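Local coordinates for protein beta-hydroxyacid dehydrogenase, 3-hydroxyisobutyrate dehydrogenase (Saccharomonospora xinjiangensis XJ-54, PDB 6GRL) that is an S-selective imine reductase linked to reductive amination, and probably uses NADPH as its hydride donor, at residues 263-268 / 273-278. Sequence-based numbering, arbitrary orientation. Where two conformers were deposited one is given.
Sequences SHRESL and VRMREV
Met275 lays its CG over one face of the Arg265 guanidinium, 3.5 Å above the plane and displaced toward the rim; the closest approach is 3.7 Å, from Met275 CG to Arg265 NH2. The two side chains cross at about a right angle. Arg265 places CG between its backbone N and carbonyl carbon (chi1 64°) and bends at chi3, which brings the guanidinium against Met275 CG, while its NH1 forms a salt bridge with Glu271 in the connecting loop. Beside this packing, Arg276 forms a side-on, bidentate salt bridge with Glu266. Arg276 NE meets Glu266 OE2 at 2.6 Å, nearly straight and within the guanidinium plane, and Arg276 NH2 reaches Glu266 OE1 at 2.9 Å on its syn lone pair. The carboxylate and guanidinium planes are 31° apart, and Arg276 NE lies 26° out of the carboxylate plane. Both chains are extended, Arg276 from CG to NE and Glu266 beyond CG, and they meet between the helices; the nearest CA atoms of 263-268 and 273-278, those of Arg265 and Met275, lie 9.6 Å apart. With an alanine in place of Glu266, the Arg276 guanidinium would probably lose its carboxylate mate and be freer to turn at the surface. Met258 and Ile262 of helix 251-267 also touch Met275. The arrangement is that of a helix-loop-helix hairpin, here joining consecutive helices of the helical, reductive aminase-like C-terminal domain.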
ATOM      1  N   SER A 263     -10.758 -28.301  18.083  1.00 21.40           N
ATOM      2  CA  SER A 263     -11.353 -29.634  18.086  1.00 22.27           C
ATOM      3  C   SER A 263     -12.455 -29.751  17.039  1.00 22.46           C
ATOM      4  O   SER A 263     -12.566 -30.776  16.358  1.00 23.45           O
ATOM      5  CB  SER A 263     -11.894 -29.960  19.477  1.00 31.22           C
ATOM      6  OG  SER A 263     -12.499 -31.241  19.503  1.00 37.71           O
ATOM      7  N   HIS A 264     -13.269 -28.705  16.885  1.00 23.07           N
ATOM      8  CA  HIS A 264     -14.402 -28.783  15.966  1.00 25.00           C
ATOM      9  C   HIS A 264     -13.940 -28.840  14.514  1.00 24.52           C
ATOM     10  O   HIS A 264     -14.368 -29.715  13.753  1.00 24.98           O
ATOM     11  CB  HIS A 264     -15.344 -27.599  16.189  1.00 27.25           C
ATOM     12  CG  HIS A 264     -16.386 -27.451  15.123  1.00 24.39           C
ATOM     13  ND1 HIS A 264     -16.484 -26.330  14.327  1.00 23.76           N
ATOM     14  CD2 HIS A 264     -17.363 -28.292  14.711  1.00 24.41           C
ATOM     15  CE1 HIS A 264     -17.485 -26.482  13.479  1.00 22.62           C
ATOM     16  NE2 HIS A 264     -18.034 -27.665  13.690  1.00 23.02           N
ATOM     17  N   ARG A 265     -13.065 -27.916  14.107  1.00 23.56           N
ATOM     18  CA  ARG A 265     -12.647 -27.885  12.709  1.00 18.94           C
ATOM     19  C   ARG A 265     -11.801 -29.103  12.354  1.00 21.58           C
ATOM     20  O   ARG A 265     -11.901 -29.629  11.240  1.00 21.05           O
ATOM     21  CB  ARG A 265     -11.897 -26.586  12.402  1.00 18.02           C
ATOM     22  CG  ARG A 265     -10.581 -26.402  13.138  1.00 19.69           C
ATOM     23  CD  ARG A 265     -10.173 -24.935  13.144  1.00 18.34           C
ATOM     24  NE  ARG A 265      -9.728 -24.472  11.832  1.00 18.45           N
ATOM     25  CZ  ARG A 265     -10.119 -23.332  11.269  1.00 19.07           C
ATOM     26  NH1 ARG A 265      -9.657 -22.984  10.074  1.00 15.55           N
ATOM     27  NH2 ARG A 265     -10.979 -22.542  11.896  1.00 18.71           N
ATOM     28  N   GLU A 266     -10.978 -29.579  13.292  1.00 21.03           N
ATOM     29  CA  GLU A 266     -10.163 -30.756  13.013  1.00 22.09           C
ATOM     30  C   GLU A 266     -11.008 -32.021  12.942  1.00 23.89           C
ATOM     31  O   GLU A 266     -10.651 -32.962  12.224  1.00 24.70           O
ATOM     32  CB  GLU A 266      -9.061 -30.896  14.063  1.00 23.53           C
ATOM     33  CG  GLU A 266      -7.910 -29.922  13.860  1.00 21.97           C
ATOM     34  CD  GLU A 266      -6.741 -30.179  14.792  1.00 25.01           C
ATOM     35  OE1 GLU A 266      -6.911 -30.934  15.773  1.00 28.62           O
ATOM     36  OE2 GLU A 266      -5.651 -29.624  14.538  1.00 26.92           O
ATOM     37  N   SER A 267     -12.131 -32.062  13.665  1.00 22.31           N
ATOM     38  CA  SER A 267     -13.055 -33.184  13.544  1.00 24.46           C
ATOM     39  C   SER A 267     -13.723 -33.225  12.175  1.00 26.26           C
ATOM     40  O   SER A 267     -14.258 -34.270  11.791  1.00 30.03           O
ATOM     41  CB  SER A 267     -14.119 -33.120  14.640  1.00 28.28           C
ATOM     42  OG  SER A 267     -15.045 -32.075  14.396  1.00 26.59           O
ATOM     43  N   LEU A 268     -13.705 -32.114  11.443  1.00 24.20           N
ATOM     44  CA  LEU A 268     -14.223 -32.047  10.084  1.00 23.49           C
ATOM     45  C   LEU A 268     -13.136 -32.236   9.036  1.00 25.09           C
ATOM     46  O   LEU A 268     -13.440 -32.231   7.840  1.00 27.39           O
ATOM     47  CB  LEU A 268     -14.926 -30.705   9.856  1.00 23.52           C
ATOM     48  CG  LEU A 268     -16.106 -30.377  10.772  1.00 22.85           C
ATOM     49  CD1 LEU A 268     -16.447 -28.899  10.680  1.00 21.73           C
ATOM     50  CD2 LEU A 268     -17.315 -31.229  10.419  1.00 25.89           C
ATOM     51  N   VAL A 273      -4.063 -24.210  11.380  1.00 17.97           N
ATOM     52  CA  VAL A 273      -2.704 -23.716  11.588  1.00 18.85           C
ATOM     53  C   VAL A 273      -2.714 -22.459  12.452  1.00 19.04           C
ATOM     54  O   VAL A 273      -1.985 -22.366  13.447  1.00 18.04           O
ATOM     55  CB  VAL A 273      -2.010 -23.468  10.237  1.00 17.29           C
ATOM     56  CG1 VAL A 273      -0.716 -22.692  10.438  1.00 19.67           C
ATOM     57  CG2 VAL A 273      -1.737 -24.791   9.537  1.00 19.91           C
ATOM     58  N   ARG A 274      -3.536 -21.471  12.087  1.00 16.66           N
ATOM     59  CA  ARG A 274      -3.574 -20.233  12.861  1.00 16.73           C
ATOM     60  C   ARG A 274      -4.264 -20.437  14.205  1.00 17.26           C
ATOM     61  O   ARG A 274      -3.869 -19.832  15.207  1.00 17.78           O
ATOM     62  CB  ARG A 274      -4.273 -19.130  12.066  1.00 15.98           C
ATOM     63  CG  ARG A 274      -3.402 -18.459  11.011  1.00 15.64           C
ATOM     64  CD  ARG A 274      -2.110 -17.895  11.591  1.00 16.22           C
ATOM     65  NE  ARG A 274      -1.595 -16.803  10.767  1.00 15.94           N
ATOM     66  CZ  ARG A 274      -0.306 -16.526  10.602  1.00 16.30           C
ATOM     67  NH1 ARG A 274       0.620 -17.264  11.199  1.00 17.57           N
ATOM     68  NH2 ARG A 274       0.059 -15.514   9.827  1.00 16.46           N
ATOM     69  N   MET A 275      -5.299 -21.279  14.248  1.00 17.22           N
ATOM     70  CA  MET A 275      -5.997 -21.511  15.509  1.00 17.75           C
ATOM     71  C   MET A 275      -5.085 -22.189  16.523  1.00 18.72           C
ATOM     72  O   MET A 275      -5.065 -21.811  17.701  1.00 19.29           O
ATOM     73  CB  MET A 275      -7.260 -22.340  15.268  1.00 18.20           C
ATOM     74  CG  MET A 275      -8.258 -21.682  14.318  1.00 17.69           C
ATOM     75  SD  MET A 275      -8.891 -20.094  14.908  1.00 17.51           S
ATOM     76  CE  MET A 275      -7.932 -18.937  13.933  1.00 17.67           C
ATOM     77  N   ARG A 276      -4.312 -23.185  16.084  1.00 19.02           N
ATOM     78  CA  ARG A 276      -3.348 -23.819  16.978  1.00 20.08           C
ATOM     79  C   ARG A 276      -2.229 -22.861  17.363  1.00 20.38           C
ATOM     80  O   ARG A 276      -1.729 -22.914  18.492  1.00 21.33           O
ATOM     81  CB  ARG A 276      -2.768 -25.076  16.328  1.00 22.38           C
ATOM     82  CG  ARG A 276      -3.696 -26.277  16.385  1.00 22.17           C
ATOM     83  CD  ARG A 276      -2.998 -27.555  15.949  1.00 21.35           C
ATOM     84  NE  ARG A 276      -3.826 -28.732  16.202  1.00 21.95           N
ATOM     85  CZ  ARG A 276      -3.815 -29.428  17.336  1.00 24.13           C
ATOM     86  NH1 ARG A 276      -3.016 -29.071  18.332  1.00 24.61           N
ATOM     87  NH2 ARG A 276      -4.606 -30.484  17.473  1.00 25.09           N
ATOM     88  N   GLU A 277      -1.824 -21.982  16.445  1.00 19.70           N
ATOM     89  CA  GLU A 277      -0.789 -21.004  16.765  0.54 20.08           C
ATOM     90  C   GLU A 277      -1.271 -20.022  17.826  1.00 20.36           C
ATOM     91  O   GLU A 277      -0.531 -19.700  18.763  1.00 21.29           O
ATOM     92  CB  GLU A 277      -0.358 -20.265  15.498  0.54 19.32           C
ATOM     93  CG  GLU A 277       0.561 -19.082  15.745  0.54 19.71           C
ATOM     94  CD  GLU A 277       0.690 -18.184  14.530  0.54 18.93           C
ATOM     95  OE1 GLU A 277       1.126 -18.676  13.469  0.54 22.18           O
ATOM     96  OE2 GLU A 277       0.356 -16.985  14.636  0.54 18.79           O
ATOM     97  N   VAL A 278      -2.510 -19.541  17.698  1.00 19.68           N
ATOM     98  CA  VAL A 278      -3.056 -18.609  18.680  1.00 19.96           C
ATOM     99  C   VAL A 278      -3.191 -19.285  20.040  1.00 20.89           C
ATOM    100  O   VAL A 278      -2.895 -18.683  21.080  1.00 21.67           O
ATOM    101  CB  VAL A 278      -4.404 -18.050  18.188  1.00 19.08           C
ATOM    102  CG1 VAL A 278      -5.095 -17.273  19.293  1.00 19.46           C
ATOM    103  CG2 VAL A 278      -4.197 -17.169  16.970  1.00 18.36           C
TER